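Local coordinates for MccF (Escherichia coli, PDB 4IIY), which is the self-immunity protein for microcin C7 and probably acts as a hydrolase of the LD-carboxypeptidase-related S66 family, at residues D109-N121 with F163-H175. The protein carries 1 engineered substitution. Numbering follows the deposited sequence.
Sequences DITCIMSTIGGDN and FYGPALIPSFGEH. With 1EI (5'-O-(L-alpha-glutamylsulfamoyl)inosine), chain K.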
ATOM      1  N   ASP B 109      33.647   6.961 -13.159  1.00 12.79           N
ATOM      2  CA  ASP B 109      34.488   6.561 -12.031  1.00 16.74           C
ATOM      3  C   ASP B 109      33.738   5.743 -10.976  1.00 13.98           C
ATOM      4  O   ASP B 109      34.358   5.127 -10.110  1.00 14.31           O
ATOM      5  CB  ASP B 109      35.114   7.782 -11.357  1.00 19.01           C
ATOM      6  CG  ASP B 109      36.053   8.544 -12.276  1.00 25.25           C
ATOM      7  OD1 ASP B 109      36.577   7.939 -13.234  1.00 32.71           O
ATOM      8  OD2 ASP B 109      36.268   9.751 -12.032  1.00 36.71           O
ATOM      9  N   ILE B 110      32.409   5.743 -11.042  1.00 12.02           N
ATOM     10  CA  ILE B 110      31.598   5.102 -10.005  1.00 10.56           C
ATOM     11  C   ILE B 110      31.349   3.628 -10.313  1.00 10.57           C
ATOM     12  O   ILE B 110      30.878   3.286 -11.393  1.00 12.22           O
ATOM     13  CB  ILE B 110      30.260   5.855  -9.815  1.00  9.85           C
ATOM     14  CG1 ILE B 110      30.529   7.272  -9.318  1.00 11.65           C
ATOM     15  CG2 ILE B 110      29.361   5.117  -8.826  1.00 11.02           C
ATOM     16  CD1 ILE B 110      29.291   8.124  -9.138  1.00 11.86           C
ATOM     17  N   THR B 111      31.673   2.754  -9.364  1.00 10.04           N
ATOM     18  CA  THR B 111      31.446   1.321  -9.525  1.00 10.40           C
ATOM     19  C   THR B 111      30.123   0.881  -8.878  1.00  9.48           C
ATOM     20  O   THR B 111      29.490  -0.074  -9.321  1.00 11.08           O
ATOM     21  CB  THR B 111      32.613   0.502  -8.922  1.00 11.08           C
ATOM     22  OG1 THR B 111      33.817   0.787  -9.647  1.00 13.53           O
ATOM     23  CG2 THR B 111      32.347  -0.988  -8.995  1.00 13.02           C
ATOM     24  N   CYS B 112      29.731   1.581  -7.813  1.00  9.21           N
ATOM     25  CA  CYS B 112      28.564   1.216  -7.010  1.00  8.32           C
ATOM     26  C   CYS B 112      27.752   2.463  -6.706  1.00  9.11           C
ATOM     27  O   CYS B 112      28.305   3.483  -6.278  1.00  8.93           O
ATOM     28  CB  CYS B 112      29.014   0.537  -5.710  1.00  9.80           C
ATOM     29  SG  CYS B 112      27.713   0.207  -4.496  1.00  9.74           S
ATOM     30  N   ILE B 113      26.449   2.376  -6.961  1.00  7.76           N
ATOM     31  CA  ILE B 113      25.492   3.431  -6.638  1.00  8.40           C
ATOM     32  C   ILE B 113      24.639   2.941  -5.469  1.00  7.42           C
ATOM     33  O   ILE B 113      23.913   1.951  -5.599  1.00  8.14           O
ATOM     34  CB  ILE B 113      24.614   3.771  -7.858  1.00  7.66           C
ATOM     35  CG1 ILE B 113      25.482   4.361  -8.977  1.00  9.76           C
ATOM     36  CG2 ILE B 113      23.499   4.735  -7.479  1.00  9.55           C
ATOM     37  CD1 ILE B 113      24.730   4.629 -10.272  1.00 11.62           C
ATOM     38  N   MET B 114      24.762   3.626  -4.333  1.00  7.79           N
ATOM     39  CA  MET B 114      24.201   3.185  -3.059  1.00  7.43           C
ATOM     40  C   MET B 114      23.182   4.186  -2.523  1.00  7.25           C
ATOM     41  O   MET B 114      23.450   5.387  -2.453  1.00  7.74           O
ATOM     42  CB  MET B 114      25.336   3.019  -2.039  1.00  8.45           C
ATOM     43  CG  MET B 114      24.883   2.616  -0.636  1.00  8.75           C
ATOM     44  SD  MET B 114      26.270   2.455   0.527  1.00  9.26           S
ATOM     45  CE  MET B 114      27.050   0.962  -0.098  1.00 11.40           C
ATOM     46  N   SER B 115      22.010   3.692  -2.142  1.00  7.09           N
ATOM     47  CA  SER B 115      21.009   4.524  -1.504  1.00  6.71           C
ATOM     48  C   SER B 115      21.505   5.058  -0.170  1.00  6.28           C
ATOM     49  O   SER B 115      22.156   4.328   0.574  1.00  7.48           O
ATOM     50  CB  SER B 115      19.756   3.681  -1.284  1.00  8.06           C
ATOM     51  OG  SER B 115      18.778   4.392  -0.560  1.00  8.25           O
ATOM     52  N   THR B 116      21.193   6.310   0.154  1.00  6.77           N
ATOM     53  CA  THR B 116      21.453   6.788   1.514  1.00  7.09           C
ATOM     54  C   THR B 116      20.453   6.202   2.529  1.00  7.24           C
ATOM     55  O   THR B 116      20.838   5.808   3.640  1.00  7.18           O
ATOM     56  CB  THR B 116      21.413   8.317   1.620  1.00  7.61           C
ATOM     57  OG1 THR B 116      20.132   8.784   1.180  1.00  7.74           O
ATOM     58  CG2 THR B 116      22.527   8.961   0.787  1.00  7.62           C
ATOM     59  N   ILE B 117      19.180   6.163   2.130  1.00  6.67           N
ATOM     60  CA  ILE B 117      18.069   5.692   2.953  1.00  7.27           C
ATOM     61  C   ILE B 117      16.837   5.625   2.055  1.00  6.73           C
ATOM     62  O   ILE B 117      16.827   6.187   0.957  1.00  7.20           O
ATOM     63  CB  ILE B 117      17.803   6.646   4.145  1.00  6.30           C
ATOM     64  CG1 ILE B 117      17.008   5.955   5.260  1.00  7.16           C
ATOM     65  CG2 ILE B 117      17.113   7.930   3.679  1.00  8.47           C
ATOM     66  CD1 ILE B 117      17.138   6.653   6.618  1.00  8.31           C
ATOM     67  N   GLY B 118      15.798   4.954   2.529  1.00  6.71           N
ATOM     68  CA  GLY B 118      14.540   4.869   1.811  1.00  7.26           C
ATOM     69  C   GLY B 118      13.576   5.990   2.144  1.00  7.98           C
ATOM     70  O   GLY B 118      13.944   7.169   2.106  1.00  8.25           O
ATOM     71  N   GLY B 119      12.337   5.618   2.449  1.00  7.96           N
ATOM     72  CA  GLY B 119      11.274   6.570   2.694  1.00  8.76           C
ATOM     73  C   GLY B 119       9.967   6.027   2.144  1.00  7.69           C
ATOM     74  O   GLY B 119       9.459   5.010   2.620  1.00  9.82           O
ATOM     75  N   ASP B 120       9.433   6.692   1.122  1.00  7.06           N
ATOM     76  CA  ASP B 120       8.122   6.369   0.561  1.00  7.60           C
ATOM     77  C   ASP B 120       8.024   6.617  -0.945  1.00  7.50           C
ATOM     78  O   ASP B 120       7.062   6.163  -1.570  1.00  8.75           O
ATOM     79  CB  ASP B 120       7.037   7.225   1.224  1.00  9.57           C
ATOM     80  CG  ASP B 120       6.807   6.868   2.665  1.00 11.70           C
ATOM     81  OD1 ASP B 120       6.046   5.913   2.928  1.00 14.15           O
ATOM     82  OD2 ASP B 120       7.373   7.552   3.537  1.00 13.24           O
ATOM     83  N   ASN B 121       8.974   7.352  -1.523  1.00  7.45           N
ATOM     84  CA  ASN B 121       8.701   8.077  -2.766  1.00  8.61           C
ATOM     85  C   ASN B 121       9.575   7.758  -3.970  1.00  7.15           C
ATOM     86  O   ASN B 121       9.500   8.459  -4.985  1.00  7.52           O
ATOM     87  CB  ASN B 121       8.683   9.589  -2.484  1.00  9.52           C
ATOM     88  CG  ASN B 121       7.598   9.960  -1.512  1.00  8.04           C
ATOM     89  OD1 ASN B 121       7.857  10.490  -0.444  1.00  9.89           O
ATOM     90  ND2 ASN B 121       6.360   9.624  -1.858  1.00  9.21           N
ATOM     91  N   PHE B 163      20.817  -5.167  -6.301  1.00  7.74           N
ATOM     92  CA  PHE B 163      21.076  -5.792  -5.006  1.00  7.42           C
ATOM     93  C   PHE B 163      20.213  -5.260  -3.879  1.00  6.98           C
ATOM     94  O   PHE B 163      20.136  -4.047  -3.666  1.00  7.65           O
ATOM     95  CB  PHE B 163      22.555  -5.622  -4.644  1.00  7.49           C
ATOM     96  CG  PHE B 163      23.478  -6.322  -5.597  1.00  7.44           C
ATOM     97  CD1 PHE B 163      23.963  -7.582  -5.308  1.00  8.13           C
ATOM     98  CD2 PHE B 163      23.801  -5.744  -6.815  1.00  8.69           C
ATOM     99  CE1 PHE B 163      24.787  -8.245  -6.221  1.00  7.49           C
ATOM    100  CE2 PHE B 163      24.616  -6.404  -7.728  1.00  9.33           C
ATOM    101  CZ  PHE B 163      25.108  -7.654  -7.426  1.00  8.59           C
ATOM    102  N   TYR B 164      19.569  -6.183  -3.163  1.00  6.56           N
ATOM    103  CA  TYR B 164      18.877  -5.861  -1.925  1.00  6.11           C
ATOM    104  C   TYR B 164      19.932  -5.910  -0.838  1.00  5.63           C
ATOM    105  O   TYR B 164      20.461  -6.980  -0.538  1.00  8.49           O
ATOM    106  CB  TYR B 164      17.756  -6.867  -1.622  1.00  7.32           C
ATOM    107  CG  TYR B 164      16.634  -6.219  -0.840  1.00  6.16           C
ATOM    108  CD1 TYR B 164      15.767  -5.337  -1.476  1.00  7.24           C
ATOM    109  CD2 TYR B 164      16.465  -6.435   0.528  1.00  6.34           C
ATOM    110  CE1 TYR B 164      14.762  -4.710  -0.801  1.00  6.71           C
ATOM    111  CE2 TYR B 164      15.440  -5.806   1.230  1.00  6.93           C
ATOM    112  CZ  TYR B 164      14.593  -4.939   0.546  1.00  6.71           C
ATOM    113  OH  TYR B 164      13.571  -4.254   1.180  1.00  7.06           O
ATOM    114  N   GLY B 165      20.269  -4.769  -0.258  1.00  6.21           N
ATOM    115  CA  GLY B 165      21.373  -4.726   0.676  1.00  7.93           C
ATOM    116  C   GLY B 165      21.535  -3.351   1.275  1.00  6.82           C
ATOM    117  O   GLY B 165      20.636  -2.513   1.176  1.00  6.85           O
ATOM    118  N   PRO B 166      22.691  -3.111   1.908  1.00  6.97           N
ATOM    119  CA  PRO B 166      22.908  -1.896   2.695  1.00  7.37           C
ATOM    120  C   PRO B 166      22.609  -0.574   2.003  1.00  7.22           C
ATOM    121  O   PRO B 166      22.954  -0.363   0.836  1.00  9.51           O
ATOM    122  CB  PRO B 166      24.406  -1.954   3.012  1.00 11.49           C
ATOM    123  CG  PRO B 166      24.715  -3.401   3.068  1.00  9.13           C
ATOM    124  CD  PRO B 166      23.758  -4.103   2.133  1.00  7.82           C
ATOM    125  N   ALA B 167      21.979   0.312   2.769  1.00  6.59           N
ATOM    126  CA  ALA B 167      21.904   1.737   2.479  1.00  8.03           C
ATOM    127  C   ALA B 167      22.845   2.448   3.449  1.00  7.17           C
ATOM    128  O   ALA B 167      23.009   2.035   4.602  1.00  7.69           O
ATOM    129  CB  ALA B 167      20.473   2.245   2.625  1.00  7.61           C
ATOM    130  N   LEU B 168      23.467   3.521   2.987  1.00  7.51           N
ATOM    131  CA  LEU B 168      24.561   4.138   3.715  1.00  6.55           C
ATOM    132  C   LEU B 168      24.214   4.492   5.160  1.00  6.03           C
ATOM    133  O   LEU B 168      24.958   4.143   6.087  1.00  7.84           O
ATOM    134  CB  LEU B 168      25.031   5.365   2.944  1.00  7.81           C
ATOM    135  CG  LEU B 168      26.134   6.216   3.581  1.00 10.01           C
ATOM    136  CD1 LEU B 168      27.403   5.423   3.764  1.00 12.34           C
ATOM    137  CD2 LEU B 168      26.374   7.474   2.741  1.00 12.35           C
ATOM    138  N   ILE B 169      23.091   5.168   5.346  1.00  6.39           N
ATOM    139  CA  ILE B 169      22.742   5.700   6.658  1.00  6.91           C
ATOM    140  C   ILE B 169      22.259   4.620   7.643  1.00  6.96           C
ATOM    141  O   ILE B 169      22.883   4.409   8.687  1.00  6.77           O
ATOM    142  CB  ILE B 169      21.785   6.920   6.543  1.00  6.39           C
ATOM    143  CG1 ILE B 169      22.469   8.043   5.750  1.00  6.72           C
ATOM    144  CG2 ILE B 169      21.341   7.391   7.923  1.00  7.54           C
ATOM    145  CD1 ILE B 169      21.577   9.248   5.480  1.00  8.18           C
ATOM    146  N   PRO B 170      21.169   3.904   7.327  1.00  6.57           N
ATOM    147  CA  PRO B 170      20.726   2.913   8.314  1.00  7.60           C
ATOM    148  C   PRO B 170      21.712   1.759   8.458  1.00  7.48           C
ATOM    149  O   PRO B 170      21.912   1.263   9.562  1.00  8.63           O
ATOM    150  CB  PRO B 170      19.385   2.416   7.747  1.00  7.77           C
ATOM    151  CG  PRO B 170      19.470   2.687   6.280  1.00  7.99           C
ATOM    152  CD  PRO B 170      20.274   3.962   6.159  1.00  7.56           C
ATOM    153  N   SER B 171      22.333   1.330   7.367  1.00  7.14           N
ATOM    154  CA  SER B 171      23.133   0.113   7.441  1.00  7.30           C
ATOM    155  C   SER B 171      24.559   0.355   7.923  1.00  7.59           C
ATOM    156  O   SER B 171      25.058  -0.345   8.803  1.00  8.84           O
ATOM    157  CB  SER B 171      23.165  -0.598   6.086  1.00  8.46           C
ATOM    158  OG  SER B 171      21.860  -0.794   5.566  1.00  8.71           O
ATOM    159  N   PHE B 172      25.235   1.324   7.320  1.00  7.35           N
ATOM    160  CA  PHE B 172      26.635   1.561   7.665  1.00  7.45           C
ATOM    161  C   PHE B 172      26.830   2.598   8.766  1.00  7.36           C
ATOM    162  O   PHE B 172      27.937   2.744   9.267  1.00  8.44           O
ATOM    163  CB  PHE B 172      27.485   1.851   6.420  1.00  9.26           C
ATOM    164  CG  PHE B 172      27.648   0.652   5.530  1.00  7.69           C
ATOM    165  CD1 PHE B 172      28.176  -0.521   6.039  1.00  8.71           C
ATOM    166  CD2 PHE B 172      27.246   0.677   4.205  1.00  9.07           C
ATOM    167  CE1 PHE B 172      28.312  -1.650   5.232  1.00  9.65           C
ATOM    168  CE2 PHE B 172      27.394  -0.435   3.400  1.00 10.91           C
ATOM    169  CZ  PHE B 172      27.923  -1.597   3.916  1.00 10.76           C
ATOM    170  N   GLY B 173      25.760   3.291   9.154  1.00  7.66           N
ATOM    171  CA  GLY B 173      25.792   4.148  10.325  1.00  8.11           C
ATOM    172  C   GLY B 173      25.406   3.435  11.617  1.00  7.82           C
ATOM    173  O   GLY B 173      25.425   4.033  12.693  1.00  9.35           O
ATOM    174  N   GLU B 174      25.046   2.158  11.514  1.00  7.92           N
ATOM    175  CA  GLU B 174      24.791   1.321  12.683  1.00  8.20           C
ATOM    176  C   GLU B 174      26.054   1.212  13.544  1.00  8.61           C
ATOM    177  O   GLU B 174      27.162   1.036  13.023  1.00  8.70           O
ATOM    178  CB  GLU B 174      24.328  -0.066  12.214  1.00  8.12           C
ATOM    179  CG  GLU B 174      24.133  -1.129  13.302  1.00  8.68           C
ATOM    180  CD  GLU B 174      22.955  -0.861  14.235  1.00  8.70           C
ATOM    181  OE1 GLU B 174      22.253   0.162  14.074  1.00  8.31           O
ATOM    182  OE2 GLU B 174      22.721  -1.702  15.133  1.00  9.52           O
ATOM    183  N   HIS B 175      25.894   1.315  14.864  1.00  8.37           N
ATOM    184  CA  HIS B 175      27.031   1.131  15.767  1.00  9.96           C
ATOM    185  C   HIS B 175      27.524  -0.319  15.745  1.00  9.61           C
ATOM    186  O   HIS B 175      26.750  -1.243  15.494  1.00 10.59           O
ATOM    187  CB  HIS B 175      26.656   1.514  17.203  1.00 10.39           C
ATOM    188  CG  HIS B 175      26.501   2.988  17.425  1.00  9.73           C
ATOM    189  ND1 HIS B 175      27.541   3.787  17.850  1.00 12.52           N
ATOM    190  CD2 HIS B 175      25.425   3.801  17.305  1.00 10.65           C
ATOM    191  CE1 HIS B 175      27.115   5.033  17.966  1.00 12.17           C
ATOM    192  NE2 HIS B 175      25.832   5.067  17.650  1.00 11.43           N
TER
HETATM  193  O6  1EI K 401      14.353   8.053  14.095  0.61 21.67           O
HETATM  194  C6  1EI K 401      14.628   6.846  13.916  0.97 14.41           C
HETATM  195  N1  1EI K 401      14.904   6.029  14.953  0.80 17.38           N
HETATM  196  C2  1EI K 401      15.204   4.731  14.776  0.82 16.17           C
HETATM  197  N3  1EI K 401      15.258   4.146  13.567  0.86 14.71           N
HETATM  198  C5  1EI K 401      14.664   6.279  12.556  1.00 15.41           C
HETATM  199  C4  1EI K 401      15.002   4.862  12.452  1.00 14.27           C
HETATM  200  N7  1EI K 401      14.470   6.725  11.298  0.90 16.92           N
HETATM  201  C8  1EI K 401      14.663   5.681  10.458  0.88 17.65           C
HETATM  202  N9  1EI K 401      14.977   4.578  11.156  0.81 13.46           N
HETATM  203  C1' 1EI K 401      15.249   3.242  10.601  0.93 12.67           C
HETATM  204  O4' 1EI K 401      15.839   3.312   9.311  0.83 13.49           O
HETATM  205  C2' 1EI K 401      13.929   2.524  10.412  0.95 19.21           C
HETATM  206  O2' 1EI K 401      13.608   1.775  11.585  0.83 20.59           O
HETATM  207  C3' 1EI K 401      14.189   1.628   9.222  0.73 19.72           C
HETATM  208  O3' 1EI K 401      14.415   0.294   9.669  0.59 15.04           O
HETATM  209  C4' 1EI K 401      15.469   2.143   8.586  0.94 17.18           C
HETATM  210  C5' 1EI K 401      15.284   2.455   7.107  0.93 14.79           C
HETATM  211  O5' 1EI K 401      14.321   3.497   6.922  0.89 12.04           O
HETATM  212  SBF 1EI K 401      13.716   3.694   5.526  0.79 10.74           S
HETATM  213  OAE 1EI K 401      13.403   5.096   5.353  0.69 11.88           O
HETATM  214  OAF 1EI K 401      14.708   3.239   4.588  0.98 11.32           O
HETATM  215  NAQ 1EI K 401      12.458   2.794   5.467  0.98 13.46           N
HETATM  216  C   1EI K 401      11.690   2.549   4.384  0.69 10.93           C
HETATM  217  O   1EI K 401      11.847   2.974   3.245  0.98 10.43           O
HETATM  218  CA  1EI K 401      10.535   1.613   4.598  0.70 14.51           C
HETATM  219  N   1EI K 401      10.411   1.258   6.001  0.72 18.14           N
HETATM  220  CB  1EI K 401       9.253   2.247   4.067  0.78 20.14           C
HETATM  221  CG  1EI K 401       8.348   1.201   3.422  0.82 22.64           C
HETATM  222  CD  1EI K 401       7.570   0.447   4.477  1.00 18.99           C
HETATM  223  OE1 1EI K 401       7.972   0.474   5.659  0.48 23.66           O
HETATM  224  OE2 1EI K 401       6.553  -0.172   4.122  0.75 20.05           O
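Ser115 O and Thr116 O, successive carbonyls of segment 109-121, accept the backbone N-H groups of Leu168 and Ile169, each bond 2.9 Å long and lying in the carbonyl plane. Both donors lie at the start of the short, weakly bonded helix of about 168-172, where N-H groups lack a partner one turn earlier. Pro170, lacking an N-H, sets its CD 3.2 Å from Thr116 O. Met114 suits the hydrophobic side: with CG anti to the backbone N (chi1 178°) and a bend at chi3, its unbranched chain carries SD to Leu168 CB (4.0 Å) and CE to Phe172 CE2 (3.8 Å); SD lies 5.3 Å from the Phe172 ring centroid, at the edge, a Met-aromatic contact. Replacing this methionine by an alanine is likely to leave that edge and Leu168 CB without their apolar neighbour. Gly118 N and Gly119 N bind OAF and the glutamyl carbonyl O of the bound glutamylsulfamoyl inosine; a CB on Gly118 would hit that carbonyl, and the backbone angles of Gly119 themselves demand glycine. The Thr116 hydroxyl is hydrogen-bonded to Ser50 OG. The contact joins central strand 110-115 to the helix following strand 162-164, with Leu168 packed against strand 45-49 and helix 60-72.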